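PDB 4XUO: endo-1,4-beta-xylanase C from Paenibacillus barcinonensis, which hydrolyses internal beta-1,4-xylosidic bonds of xylan and is represented here by its first family 22 carbohydrate-binding module, a xylan-binding domain. Local coordinates for residues 8-13 / 150-155; 71-76 / 122-127; 85-90 / 137-142. All blocks are in the same frame, centred on the assembly; numbering follows the deposited sequence.

Near the N terminus, contact 1 joins residues 8-13, which lead into edge strand 10-14, to residues 150-155 near the C terminus, closing almost the whole domain into one loop. Contacts 2 and 3 both lie within that loop. Contact 2 pairs residues 71-76 with 122-127, and contact 3 pairs 85-90 with 137-142; their segments alternate along the chain, so the two loops cross. Contacts 1 and 2 belong to the same antiparallel sheet and touch: strands 71-80 and 146-157 are neighbours, with Arg-154 O probably bonded to Glu-73 N. Contact 3 belongs to the other sheet, its centre about 24 Å from that of contact 1. Contacts 1 and 2 stitch one sheet of the beta sandwich and contact 3 the other.

Contact 1. Residues 8-13 / 150-155; sequences GDILLS and EFQIRL
Leu-11 and Leu-12 both face Ile-153 in a classic beta bulge, which shifts the antiparallel register by one residue at the edge of a beta-sandwich sheet. Ile-153 O accepts from two amides, Leu-11 N at 2.8 Å and Leu-12 N at 3.3 Å. The Leu-12 amide lies in the carbonyl plane, on a lone pair; the Leu-11 amide is tilted 18° from it. Ile-153 N returns a bond to Leu-12 O. Beyond the bulge, Leu-155 N bonds to Asp-9 O and Gly-8 N to Leu-155 O.

The apolar contacts involve both branches of Leu-11. CD1 meets Ile-153 CG2 and CD2 meets Leu-155 CB, each at 4.2 Å. Leu-11 and Ile-153 also touch Val-72 of strand 71-80.

Across the sheet from these, the side chains of Ile-10 and Gln-152 cross at about a right angle, CD1 meeting OE1. Arg-154 CG lies against the carbonyl oxygens of Gly-8 and Asp-9, and a bend at chi3 (-69°) turns the guanidinium to the Gly-8 carbonyl. With alanine in place of Arg-154, Gly-8 O would probably lose this side-chain donor and both carbonyls the aliphatic stem beside them. The bond from Arg-154 NH1 to Gly-8 O is short, 2.8 Å, but weak, bent to 118° at the hydrogen.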
ATOM      1  N   GLY A   8       6.178 -14.077 -12.767  1.00 25.68           N
ATOM      2  CA  GLY A   8       4.744 -14.143 -12.982  1.00 24.34           C
ATOM      3  C   GLY A   8       3.893 -14.583 -11.799  1.00 23.64           C
ATOM      4  O   GLY A   8       2.686 -14.346 -11.786  1.00 23.63           O
ATOM      5  N   ASP A   9       4.510 -15.229 -10.807  1.00 22.82           N
ATOM      6  CA  ASP A   9       3.787 -15.722  -9.626  1.00 23.07           C
ATOM      7  C   ASP A   9       3.219 -14.569  -8.776  1.00 21.72           C
ATOM      8  O   ASP A   9       3.902 -13.568  -8.546  1.00 21.40           O
ATOM      9  CB  ASP A   9       4.705 -16.532  -8.719  1.00 22.79           C
ATOM     10  CG  ASP A   9       4.964 -17.971  -9.211  1.00 23.99           C
ATOM     11  OD1 ASP A   9       4.477 -18.352 -10.282  1.00 23.32           O
ATOM     12  OD2 ASP A   9       5.698 -18.695  -8.498  1.00 23.89           O
ATOM     13  N   ILE A  10       1.993 -14.753  -8.303  1.00 21.72           N
ATOM     14  CA  ILE A  10       1.400 -13.888  -7.256  1.00 22.69           C
ATOM     15  C   ILE A  10       2.011 -14.163  -5.879  1.00 23.12           C
ATOM     16  O   ILE A  10       1.957 -15.292  -5.375  1.00 21.22           O
ATOM     17  CB  ILE A  10      -0.132 -14.071  -7.190  1.00 25.57           C
ATOM     18  CG1 ILE A  10      -0.771 -13.573  -8.494  1.00 27.41           C
ATOM     19  CG2 ILE A  10      -0.726 -13.365  -5.967  1.00 26.21           C
ATOM     20  CD1 ILE A  10      -2.270 -13.766  -8.549  1.00 28.78           C
ATOM     21  N   LEU A  11       2.550 -13.127  -5.255  1.00 20.07           N
ATOM     22  CA  LEU A  11       3.061 -13.248  -3.882  1.00 19.68           C
ATOM     23  C   LEU A  11       2.010 -12.919  -2.817  1.00 20.33           C
ATOM     24  O   LEU A  11       1.958 -13.565  -1.749  1.00 21.10           O
ATOM     25  CB  LEU A  11       4.327 -12.401  -3.713  1.00 20.07           C
ATOM     26  CG  LEU A  11       5.436 -12.602  -4.777  1.00 19.64           C
ATOM     27  CD1 LEU A  11       6.649 -11.724  -4.510  1.00 20.42           C
ATOM     28  CD2 LEU A  11       5.823 -14.082  -4.893  1.00 18.71           C
ATOM     29  N   LEU A  12       1.206 -11.895  -3.067  1.00 19.96           N
ATOM     30  CA  LEU A  12       0.089 -11.532  -2.188  1.00 20.39           C
ATOM     31  C   LEU A  12      -1.053 -11.001  -3.045  1.00 21.02           C
ATOM     32  O   LEU A  12      -0.812 -10.361  -4.078  1.00 19.67           O
ATOM     33  CB  LEU A  12       0.488 -10.425  -1.210  1.00 23.13           C
ATOM     34  CG  LEU A  12       1.236 -10.681   0.080  1.00 26.68           C
ATOM     35  CD1 LEU A  12       1.085  -9.463   0.986  1.00 25.41           C
ATOM     36  CD2 LEU A  12       0.735 -11.909   0.816  1.00 26.50           C
ATOM     37  N   SER A  13      -2.280 -11.276  -2.617  1.00 19.96           N
ATOM     38  CA  SER A  13      -3.495 -10.759  -3.276  1.00 21.08           C
ATOM     39  C   SER A  13      -4.554 -10.492  -2.203  1.00 21.82           C
ATOM     40  O   SER A  13      -4.961 -11.432  -1.482  1.00 20.88           O
ATOM     41  CB  SER A  13      -4.027 -11.774  -4.285  1.00 22.23           C
ATOM     42  OG  SER A  13      -5.167 -11.274  -4.969  1.00 24.89           O
ATOM     43  N   GLU A 150      -8.317  -4.435  -4.177  1.00 21.21           N
ATOM     44  CA  GLU A 150      -7.645  -5.239  -5.205  1.00 23.74           C
ATOM     45  C   GLU A 150      -6.146  -4.982  -5.179  1.00 20.50           C
ATOM     46  O   GLU A 150      -5.537  -4.642  -6.177  1.00 20.37           O
ATOM     47  CB  GLU A 150      -8.247  -5.011  -6.606  1.00 25.53           C
ATOM     48  CG  GLU A 150      -9.594  -5.682  -6.781  1.00 30.55           C
ATOM     49  CD  GLU A 150      -9.525  -7.198  -6.742  1.00 34.00           C
ATOM     50  OE1 GLU A 150      -9.232  -7.812  -7.797  1.00 39.16           O
ATOM     51  OE2 GLU A 150      -9.772  -7.781  -5.658  1.00 36.61           O
ATOM     52  N   PHE A 151      -5.574  -5.123  -3.992  1.00 17.44           N
ATOM     53  CA  PHE A 151      -4.133  -4.970  -3.808  1.00 18.41           C
ATOM     54  C   PHE A 151      -3.415  -6.250  -4.210  1.00 18.63           C
ATOM     55  O   PHE A 151      -3.908  -7.345  -3.932  1.00 19.56           O
ATOM     56  CB  PHE A 151      -3.820  -4.596  -2.353  1.00 18.52           C
ATOM     57  CG  PHE A 151      -2.342  -4.489  -2.059  1.00 18.47           C
ATOM     58  CD1 PHE A 151      -1.618  -3.368  -2.419  1.00 18.45           C
ATOM     59  CD2 PHE A 151      -1.694  -5.520  -1.411  1.00 17.73           C
ATOM     60  CE1 PHE A 151      -0.259  -3.280  -2.155  1.00 19.15           C
ATOM     61  CE2 PHE A 151      -0.335  -5.451  -1.138  1.00 17.81           C
ATOM     62  CZ  PHE A 151       0.386  -4.324  -1.507  1.00 18.69           C
ATOM     63  N   GLN A 152      -2.285  -6.111  -4.901  1.00 20.57           N
ATOM     64  CA  GLN A 152      -1.517  -7.270  -5.394  1.00 19.09           C
ATOM     65  C   GLN A 152      -0.012  -7.014  -5.433  1.00 17.41           C
ATOM     66  O   GLN A 152       0.425  -5.916  -5.732  1.00 16.00           O
ATOM     67  CB  GLN A 152      -2.009  -7.641  -6.802  1.00 20.48           C
ATOM     68  CG  GLN A 152      -1.361  -8.844  -7.458  1.00 22.23           C
ATOM     69  CD  GLN A 152      -1.926  -9.094  -8.864  1.00 24.47           C
ATOM     70  OE1 GLN A 152      -2.985  -9.683  -9.004  1.00 29.61           O
ATOM     71  NE2 GLN A 152      -1.251  -8.611  -9.886  1.00 24.99           N
ATOM     72  N   ILE A 153       0.777  -8.052  -5.169  1.00 15.70           N
ATOM     73  CA  ILE A 153       2.198  -8.012  -5.378  1.00 17.43           C
ATOM     74  C   ILE A 153       2.526  -9.266  -6.216  1.00 18.61           C
ATOM     75  O   ILE A 153       2.163 -10.364  -5.809  1.00 18.96           O
ATOM     76  CB  ILE A 153       2.996  -8.063  -4.055  1.00 16.58           C
ATOM     77  CG1 ILE A 153       2.634  -6.878  -3.151  1.00 17.25           C
ATOM     78  CG2 ILE A 153       4.475  -8.116  -4.349  1.00 17.77           C
ATOM     79  CD1 ILE A 153       3.462  -6.770  -1.874  1.00 17.14           C
ATOM     80  N   ARG A 154       3.212  -9.059  -7.341  1.00 19.01           N
ATOM     81  CA  ARG A 154       3.577 -10.119  -8.302  1.00 19.73           C
ATOM     82  C   ARG A 154       5.107 -10.131  -8.465  1.00 19.64           C
ATOM     83  O   ARG A 154       5.770  -9.094  -8.464  1.00 17.93           O
ATOM     84  CB  ARG A 154       2.863  -9.852  -9.661  1.00 22.69           C
ATOM     85  CG  ARG A 154       3.130 -10.886 -10.754  1.00 25.75           C
ATOM     86  CD  ARG A 154       2.664 -10.382 -12.116  1.00 28.74           C
ATOM     87  NE  ARG A 154       1.210 -10.308 -12.169  1.00 33.50           N
ATOM     88  CZ  ARG A 154       0.413 -11.313 -12.527  1.00 37.60           C
ATOM     89  NH1 ARG A 154       0.914 -12.501 -12.882  1.00 40.52           N
ATOM     90  NH2 ARG A 154      -0.901 -11.128 -12.536  1.00 39.40           N
ATOM     91  N   LEU A 155       5.696 -11.311  -8.596  1.00 16.68           N
ATOM     92  CA  LEU A 155       7.128 -11.413  -8.851  1.00 17.40           C
ATOM     93  C   LEU A 155       7.369 -11.165 -10.334  1.00 17.87           C
ATOM     94  O   LEU A 155       6.777 -11.855 -11.195  1.00 18.33           O
ATOM     95  CB  LEU A 155       7.644 -12.805  -8.456  1.00 18.24           C
ATOM     96  CG  LEU A 155       9.173 -13.023  -8.492  1.00 17.97           C
ATOM     97  CD1 LEU A 155       9.992 -12.151  -7.559  1.00 17.17           C
ATOM     98  CD2 LEU A 155       9.438 -14.490  -8.200  1.00 18.14           C
TER

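Contact 2. Residues 71-76 / 122-127; sequences VVEISG and QGQYSY
The Tyr-125 ring takes Val-72 CG2 at its edge, near the ring plane. With CG anti to the backbone N (chi1 178°), the Tyr-125 side chain is carried along those of Val-72 and Ile-74, all three pointing the same way. Tyr-125 CB makes the apolar contact, 4.1 Å from Val-72 CG2 and 4.0 Å from Ile-74 CD1. The phenol end leads away from strand 71-76, and its OH is hydrogen-bonded to Asp-105 OD2.

The other flat groups lie on the opposite side of the sheet. The Glu-73 carboxylate meets two amides there. Its plane is turned 51° from the Gln-122 amide and 47° from that of Gln-124. Gln-124 NE2 gives Glu-73 OE1 a nearly straight but weak bond of 3.5 Å. Gln-122 NE2 lies 3.4 Å from Glu-73 OE2, but the angle is too poor for a hydrogen bond. These two groups pack against each other without one. On the flanks, Val-71 CG1 touches Gln-124 OE1 at 3.7 Å, and Ser-75 CB packs on Gln-122 CG.

Backbone bonds hold the antiparallel ladder. Val-72 and Tyr-125 form one hydrogen-bonded pair, with Val-72 N to Tyr-125 O at 2.8 Å. Ile-74 and Gly-123 form the other. Gly-123 brings no side chain to its pair, and the side-chain contact of Ile-74 is with Tyr-125.

No helix is present in this domain. Strand 71-80 lies between strand 119-125 and strand 146-157, with backbone bonds from Glu-73 to Arg-154 and from Ser-75 to Gln-152. Tyr-125 and Ile-74 face the second sheet of the sandwich: Tyr-125 packs on Val-93 and Leu-133, and Ile-74 on Leu-135.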
ATOM      1  N   VAL A  71      12.843  -8.594  -8.100  1.00 19.14           N
ATOM      2  CA  VAL A  71      12.021  -7.481  -8.624  1.00 18.10           C
ATOM      3  C   VAL A  71      10.554  -7.853  -8.527  1.00 17.53           C
ATOM      4  O   VAL A  71      10.119  -8.883  -9.071  1.00 18.62           O
ATOM      5  CB  VAL A  71      12.382  -7.140 -10.063  1.00 19.20           C
ATOM      6  CG1 VAL A  71      11.508  -6.004 -10.559  1.00 19.53           C
ATOM      7  CG2 VAL A  71      13.853  -6.747 -10.150  1.00 20.06           C
ATOM      8  N   VAL A  72       9.777  -7.026  -7.816  1.00 16.42           N
ATOM      9  CA  VAL A  72       8.333  -7.241  -7.687  1.00 15.08           C
ATOM     10  C   VAL A  72       7.517  -6.073  -8.248  1.00 15.50           C
ATOM     11  O   VAL A  72       8.040  -4.995  -8.501  1.00 17.86           O
ATOM     12  CB  VAL A  72       7.902  -7.524  -6.216  1.00 16.05           C
ATOM     13  CG1 VAL A  72       8.711  -8.699  -5.663  1.00 14.92           C
ATOM     14  CG2 VAL A  72       8.105  -6.296  -5.344  1.00 15.32           C
ATOM     15  N   GLU A  73       6.242  -6.340  -8.484  1.00 16.02           N
ATOM     16  CA  GLU A  73       5.286  -5.333  -8.972  1.00 16.08           C
ATOM     17  C   GLU A  73       4.099  -5.194  -7.998  1.00 15.54           C
ATOM     18  O   GLU A  73       3.389  -6.168  -7.716  1.00 14.03           O
ATOM     19  CB  GLU A  73       4.792  -5.718 -10.375  1.00 18.21           C
ATOM     20  CG  GLU A  73       4.036  -4.610 -11.138  1.00 19.39           C
ATOM     21  CD  GLU A  73       4.023  -4.897 -12.644  1.00 20.86           C
ATOM     22  OE1 GLU A  73       4.762  -4.217 -13.385  1.00 21.60           O
ATOM     23  OE2 GLU A  73       3.353  -5.872 -13.051  1.00 23.67           O
ATOM     24  N   ILE A  74       3.926  -3.961  -7.476  1.00 14.89           N
ATOM     25  CA  ILE A  74       2.957  -3.609  -6.455  1.00 15.84           C
ATOM     26  C   ILE A  74       1.859  -2.788  -7.102  1.00 15.53           C
ATOM     27  O   ILE A  74       2.161  -1.798  -7.771  1.00 17.00           O
ATOM     28  CB  ILE A  74       3.610  -2.798  -5.311  1.00 16.55           C
ATOM     29  CG1 ILE A  74       4.758  -3.614  -4.705  1.00 16.63           C
ATOM     30  CG2 ILE A  74       2.594  -2.439  -4.225  1.00 16.17           C
ATOM     31  CD1 ILE A  74       5.616  -2.893  -3.687  1.00 17.09           C
ATOM     32  N   SER A  75       0.616  -3.213  -6.932  1.00 16.10           N
ATOM     33  CA  SER A  75      -0.522  -2.502  -7.514  1.00 17.45           C
ATOM     34  C   SER A  75      -1.774  -2.539  -6.659  1.00 18.15           C
ATOM     35  O   SER A  75      -1.969  -3.417  -5.795  1.00 15.95           O
ATOM     36  CB  SER A  75      -0.862  -3.082  -8.876  1.00 17.20           C
ATOM     37  OG  SER A  75      -1.218  -4.452  -8.728  1.00 18.17           O
ATOM     38  N   GLY A  76      -2.653  -1.579  -6.918  1.00 16.29           N
ATOM     39  CA  GLY A  76      -3.910  -1.484  -6.185  1.00 16.85           C
ATOM     40  C   GLY A  76      -4.740  -0.319  -6.689  1.00 17.40           C
ATOM     41  O   GLY A  76      -4.252   0.530  -7.457  1.00 16.06           O
ATOM     42  N   GLN A 122       0.444   1.685  -9.365  1.00 15.35           N
ATOM     43  CA  GLN A 122       1.315   0.565  -9.702  1.00 15.56           C
ATOM     44  C   GLN A 122       2.759   1.029  -9.850  1.00 16.05           C
ATOM     45  O   GLN A 122       3.036   2.097 -10.414  1.00 16.13           O
ATOM     46  CB  GLN A 122       0.837  -0.136 -10.974  1.00 15.71           C
ATOM     47  CG  GLN A 122       1.624  -1.391 -11.300  1.00 16.20           C
ATOM     48  CD  GLN A 122       0.989  -2.244 -12.402  1.00 19.25           C
ATOM     49  OE1 GLN A 122       0.472  -1.739 -13.415  1.00 22.26           O
ATOM     50  NE2 GLN A 122       1.053  -3.530 -12.228  1.00 18.65           N
ATOM     51  N   GLY A 123       3.682   0.225  -9.331  1.00 15.27           N
ATOM     52  CA  GLY A 123       5.082   0.441  -9.564  1.00 15.89           C
ATOM     53  C   GLY A 123       5.881  -0.825  -9.233  1.00 17.53           C
ATOM     54  O   GLY A 123       5.412  -1.662  -8.438  1.00 16.48           O
ATOM     55  N   GLN A 124       7.058  -0.944  -9.846  1.00 16.84           N
ATOM     56  CA  GLN A 124       8.022  -1.980  -9.472  1.00 17.63           C
ATOM     57  C   GLN A 124       8.867  -1.606  -8.241  1.00 18.04           C
ATOM     58  O   GLN A 124       9.056  -0.423  -7.901  1.00 18.55           O
ATOM     59  CB  GLN A 124       8.859  -2.352 -10.666  1.00 17.96           C
ATOM     60  CG  GLN A 124       8.060  -3.141 -11.658  1.00 17.95           C
ATOM     61  CD  GLN A 124       8.874  -3.604 -12.821  1.00 18.68           C
ATOM     62  OE1 GLN A 124      10.099  -3.486 -12.810  1.00 19.63           O
ATOM     63  NE2 GLN A 124       8.197  -4.094 -13.854  1.00 20.02           N
ATOM     64  N   TYR A 125       9.339  -2.625  -7.537  1.00 17.69           N
ATOM     65  CA  TYR A 125      10.180  -2.420  -6.379  1.00 16.54           C
ATOM     66  C   TYR A 125      11.195  -3.577  -6.241  1.00 16.34           C
ATOM     67  O   TYR A 125      10.890  -4.736  -6.590  1.00 16.39           O
ATOM     68  CB  TYR A 125       9.301  -2.353  -5.115  1.00 16.86           C
ATOM     69  CG  TYR A 125      10.114  -2.186  -3.854  1.00 16.18           C
ATOM     70  CD1 TYR A 125      10.675  -0.978  -3.543  1.00 17.03           C
ATOM     71  CD2 TYR A 125      10.394  -3.264  -3.026  1.00 16.97           C
ATOM     72  CE1 TYR A 125      11.456  -0.814  -2.418  1.00 16.03           C
ATOM     73  CE2 TYR A 125      11.188  -3.113  -1.911  1.00 16.09           C
ATOM     74  CZ  TYR A 125      11.708  -1.874  -1.613  1.00 16.18           C
ATOM     75  OH  TYR A 125      12.504  -1.687  -0.516  1.00 16.45           O
ATOM     76  N   SER A 126      12.361  -3.212  -5.722  1.00 16.69           N
ATOM     77  CA  SER A 126      13.422  -4.137  -5.299  1.00 17.98           C
ATOM     78  C   SER A 126      14.355  -3.451  -4.316  1.00 18.43           C
ATOM     79  O   SER A 126      14.433  -2.222  -4.265  1.00 17.34           O
ATOM     80  CB  SER A 126      14.227  -4.582  -6.512  1.00 19.22           C
ATOM     81  OG  SER A 126      14.926  -3.510  -7.133  1.00 18.39           O
ATOM     82  N   TYR A 127      15.114  -4.244  -3.580  1.00 18.31           N
ATOM     83  CA  TYR A 127      16.162  -3.722  -2.713  1.00 19.14           C
ATOM     84  C   TYR A 127      17.395  -4.610  -2.768  1.00 19.64           C
ATOM     85  O   TYR A 127      17.288  -5.830  -3.029  1.00 20.25           O
ATOM     86  CB  TYR A 127      15.675  -3.593  -1.266  1.00 18.79           C
ATOM     87  CG  TYR A 127      15.551  -4.902  -0.523  1.00 18.44           C
ATOM     88  CD1 TYR A 127      14.486  -5.778  -0.756  1.00 18.54           C
ATOM     89  CD2 TYR A 127      16.495  -5.268   0.412  1.00 18.19           C
ATOM     90  CE1 TYR A 127      14.386  -6.989  -0.074  1.00 18.46           C
ATOM     91  CE2 TYR A 127      16.400  -6.475   1.092  1.00 18.45           C
ATOM     92  CZ  TYR A 127      15.348  -7.325   0.857  1.00 19.11           C
ATOM     93  OH  TYR A 127      15.302  -8.548   1.546  1.00 20.74           O
TER

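Contact 3. Residues 85-90 / 137-142; sequences APADLK and LESTDA. Unlike the reference sequence in segment 85-90: Ala-87 (reference Pro).
Ser-139 OG donates a 2.6 Å hydrogen bond to Asp-88 O, tilted 26° from the carbonyl plane. Ser-139 OG also accepts from Asp-141 N at 3.2 Å, which makes an ST turn, and takes a weak bond from a water. That water accepts from Asp-88 N and bonds to Thr-140 OG1 at 3.0 Å. With its OG anti to the backbone N (chi1 -176°), Ser-139 reaches across to the Asp-88 carbonyl. Ala-87, which differs from the reference sequence, sets its CB against Asp-141 CB at 3.7 Å.

Strands 87-96 and 132-139 pair antiparallel here in one sheet of the beta sandwich. Lys-90 and Glu-138 form a hydrogen-bonded pair, with Lys-90 N to Glu-138 O at 2.9 Å and Glu-138 N to Lys-90 O at 3.0 Å. Their side chains run side by side. Lys-90 CE comes near Glu-138 OE1, but NZ stays 4.4 Å from it, beyond a salt bridge. NZ bonds to Gln-106 and OE1 to Thr-92. On the buried side, Leu-137 CD1 packs on Leu-89 CB, and both leucines meet Val-78 of the facing sheet.

Backbone bonds thus hold Lys-90 to Glu-138, and a serine hydroxyl and a water serve near Asp-88; the lysine-glutamate attraction is probably modest.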
ATOM      1  N   ALA A  85     -11.165  16.534  -0.148  1.00 32.64           N
ATOM      2  CA  ALA A  85     -10.747  17.274  -1.360  1.00 30.88           C
ATOM      3  C   ALA A  85      -9.715  16.460  -2.151  1.00 29.27           C
ATOM      4  O   ALA A  85      -9.065  15.601  -1.569  1.00 28.91           O
ATOM      5  CB  ALA A  85     -10.162  18.625  -0.990  1.00 32.54           C
ATOM      6  N   PRO A  86      -9.556  16.736  -3.462  1.00 28.83           N
ATOM      7  CA  PRO A  86      -8.551  16.037  -4.255  1.00 28.28           C
ATOM      8  C   PRO A  86      -7.162  16.053  -3.629  1.00 25.37           C
ATOM      9  O   PRO A  86      -6.709  17.094  -3.135  1.00 22.92           O
ATOM     10  CB  PRO A  86      -8.567  16.802  -5.582  1.00 29.38           C
ATOM     11  CG  PRO A  86     -10.008  17.182  -5.723  1.00 30.13           C
ATOM     12  CD  PRO A  86     -10.413  17.579  -4.322  1.00 31.05           C
ATOM     13  N   ALA A  87      -6.500  14.891  -3.651  1.00 23.82           N
ATOM     14  CA  ALA A  87      -5.197  14.715  -3.046  1.00 23.08           C
ATOM     15  C   ALA A  87      -4.382  13.635  -3.768  1.00 23.12           C
ATOM     16  O   ALA A  87      -4.930  12.793  -4.497  1.00 22.90           O
ATOM     17  CB  ALA A  87      -5.321  14.365  -1.567  1.00 23.33           C
ATOM     18  N   ASP A  88      -3.064  13.694  -3.575  1.00 21.91           N
ATOM     19  CA  ASP A  88      -2.137  12.822  -4.310  1.00 22.98           C
ATOM     20  C   ASP A  88      -1.772  11.669  -3.380  1.00 22.09           C
ATOM     21  O   ASP A  88      -1.577  11.888  -2.180  1.00 26.48           O
ATOM     22  CB  ASP A  88      -0.888  13.575  -4.775  1.00 25.71           C
ATOM     23  CG  ASP A  88      -1.190  14.729  -5.781  1.00 32.13           C
ATOM     24  OD1 ASP A  88      -2.142  14.635  -6.595  1.00 35.63           O
ATOM     25  OD2 ASP A  88      -0.457  15.756  -5.742  1.00 36.02           O
ATOM     26  N   LEU A  89      -1.743  10.450  -3.907  1.00 18.98           N
ATOM     27  CA  LEU A  89      -1.454   9.240  -3.107  1.00 19.24           C
ATOM     28  C   LEU A  89      -0.308   8.476  -3.757  1.00 18.71           C
ATOM     29  O   LEU A  89      -0.252   8.370  -4.985  1.00 17.16           O
ATOM     30  CB  LEU A  89      -2.661   8.284  -3.046  1.00 19.42           C
ATOM     31  CG  LEU A  89      -3.682   8.542  -1.939  1.00 20.64           C
ATOM     32  CD1 LEU A  89      -4.228   9.948  -2.040  1.00 22.32           C
ATOM     33  CD2 LEU A  89      -4.794   7.503  -2.013  1.00 21.24           C
ATOM     34  N   LYS A  90       0.569   7.906  -2.940  1.00 17.15           N
ATOM     35  CA  LYS A  90       1.615   7.007  -3.464  1.00 16.85           C
ATOM     36  C   LYS A  90       1.936   5.910  -2.489  1.00 16.24           C
ATOM     37  O   LYS A  90       1.651   6.059  -1.279  1.00 15.43           O
ATOM     38  CB  LYS A  90       2.900   7.780  -3.773  1.00 17.38           C
ATOM     39  CG  LYS A  90       3.657   8.345  -2.580  1.00 18.54           C
ATOM     40  CD  LYS A  90       4.878   9.135  -3.031  1.00 20.10           C
ATOM     41  CE  LYS A  90       5.953   9.073  -1.971  1.00 22.04           C
ATOM     42  NZ  LYS A  90       6.973  10.112  -2.143  1.00 26.02           N
ATOM     43  N   LEU A 137       0.753   3.406   2.332  1.00 15.79           N
ATOM     44  CA  LEU A 137       0.072   4.263   1.336  1.00 15.70           C
ATOM     45  C   LEU A 137      -0.156   5.629   1.994  1.00 16.98           C
ATOM     46  O   LEU A 137      -0.830   5.706   3.021  1.00 17.98           O
ATOM     47  CB  LEU A 137      -1.241   3.592   0.934  1.00 16.17           C
ATOM     48  CG  LEU A 137      -2.205   4.346   0.023  1.00 16.07           C
ATOM     49  CD1 LEU A 137      -1.600   4.561  -1.376  1.00 16.91           C
ATOM     50  CD2 LEU A 137      -3.527   3.606  -0.084  1.00 15.80           C
ATOM     51  N   GLU A 138       0.410   6.681   1.397  1.00 16.89           N
ATOM     52  CA  GLU A 138       0.481   8.006   2.004  1.00 16.72           C
ATOM     53  C   GLU A 138       0.088   9.093   1.024  1.00 18.76           C
ATOM     54  O   GLU A 138       0.189   8.920  -0.210  1.00 16.28           O
ATOM     55  CB  GLU A 138       1.904   8.310   2.541  1.00 17.28           C
ATOM     56  CG  GLU A 138       3.037   8.337   1.485  1.00 17.56           C
ATOM     57  CD  GLU A 138       4.412   8.762   2.051  1.00 20.08           C
ATOM     58  OE1 GLU A 138       5.461   8.277   1.550  1.00 20.56           O
ATOM     59  OE2 GLU A 138       4.450   9.574   3.017  1.00 19.68           O
ATOM     60  N   SER A 139      -0.293  10.229   1.598  1.00 19.06           N
ATOM     61  CA  SER A 139      -0.630  11.450   0.855  1.00 19.49           C
ATOM     62  C   SER A 139       0.049  12.651   1.474  1.00 19.57           C
ATOM     63  O   SER A 139       0.197  12.731   2.709  1.00 20.48           O
ATOM     64  CB  SER A 139      -2.135  11.702   0.858  1.00 20.41           C
ATOM     65  OG  SER A 139      -2.477  12.842   0.047  1.00 19.37           O
ATOM     66  N   THR A 140       0.461  13.593   0.628  1.00 21.12           N
ATOM     67  CA  THR A 140       1.038  14.855   1.110  1.00 23.20           C
ATOM     68  C   THR A 140      -0.040  15.691   1.802  1.00 24.44           C
ATOM     69  O   THR A 140       0.290  16.571   2.604  1.00 25.95           O
ATOM     70  CB  THR A 140       1.698  15.685  -0.024  1.00 24.82           C
ATOM     71  OG1 THR A 140       0.708  16.053  -0.976  1.00 24.48           O
ATOM     72  CG2 THR A 140       2.789  14.895  -0.731  1.00 26.99           C
ATOM     73  N   ASP A 141      -1.311  15.413   1.500  1.00 25.05           N
ATOM     74  CA  ASP A 141      -2.453  15.969   2.244  1.00 25.54           C
ATOM     75  C   ASP A 141      -2.589  15.225   3.571  1.00 25.21           C
ATOM     76  O   ASP A 141      -3.045  14.072   3.606  1.00 26.29           O
ATOM     77  CB  ASP A 141      -3.752  15.861   1.435  1.00 26.77           C
ATOM     78  CG  ASP A 141      -4.951  16.521   2.132  1.00 28.68           C
ATOM     79  OD1 ASP A 141      -4.957  16.608   3.374  1.00 29.06           O
ATOM     80  OD2 ASP A 141      -5.879  16.957   1.430  1.00 28.54           O
ATOM     81  N   ALA A 142      -2.223  15.907   4.648  1.00 24.41           N
ATOM     82  CA  ALA A 142      -2.106  15.296   5.973  1.00 27.09           C
ATOM     83  C   ALA A 142      -3.416  14.800   6.590  1.00 27.16           C
ATOM     84  O   ALA A 142      -3.381  14.014   7.542  1.00 30.09           O
ATOM     85  CB  ALA A 142      -1.419  16.271   6.934  1.00 27.38           C
TER
HETATM   86  O   HOH W   1      -2.139  15.722  -1.779  1.00 24.81           O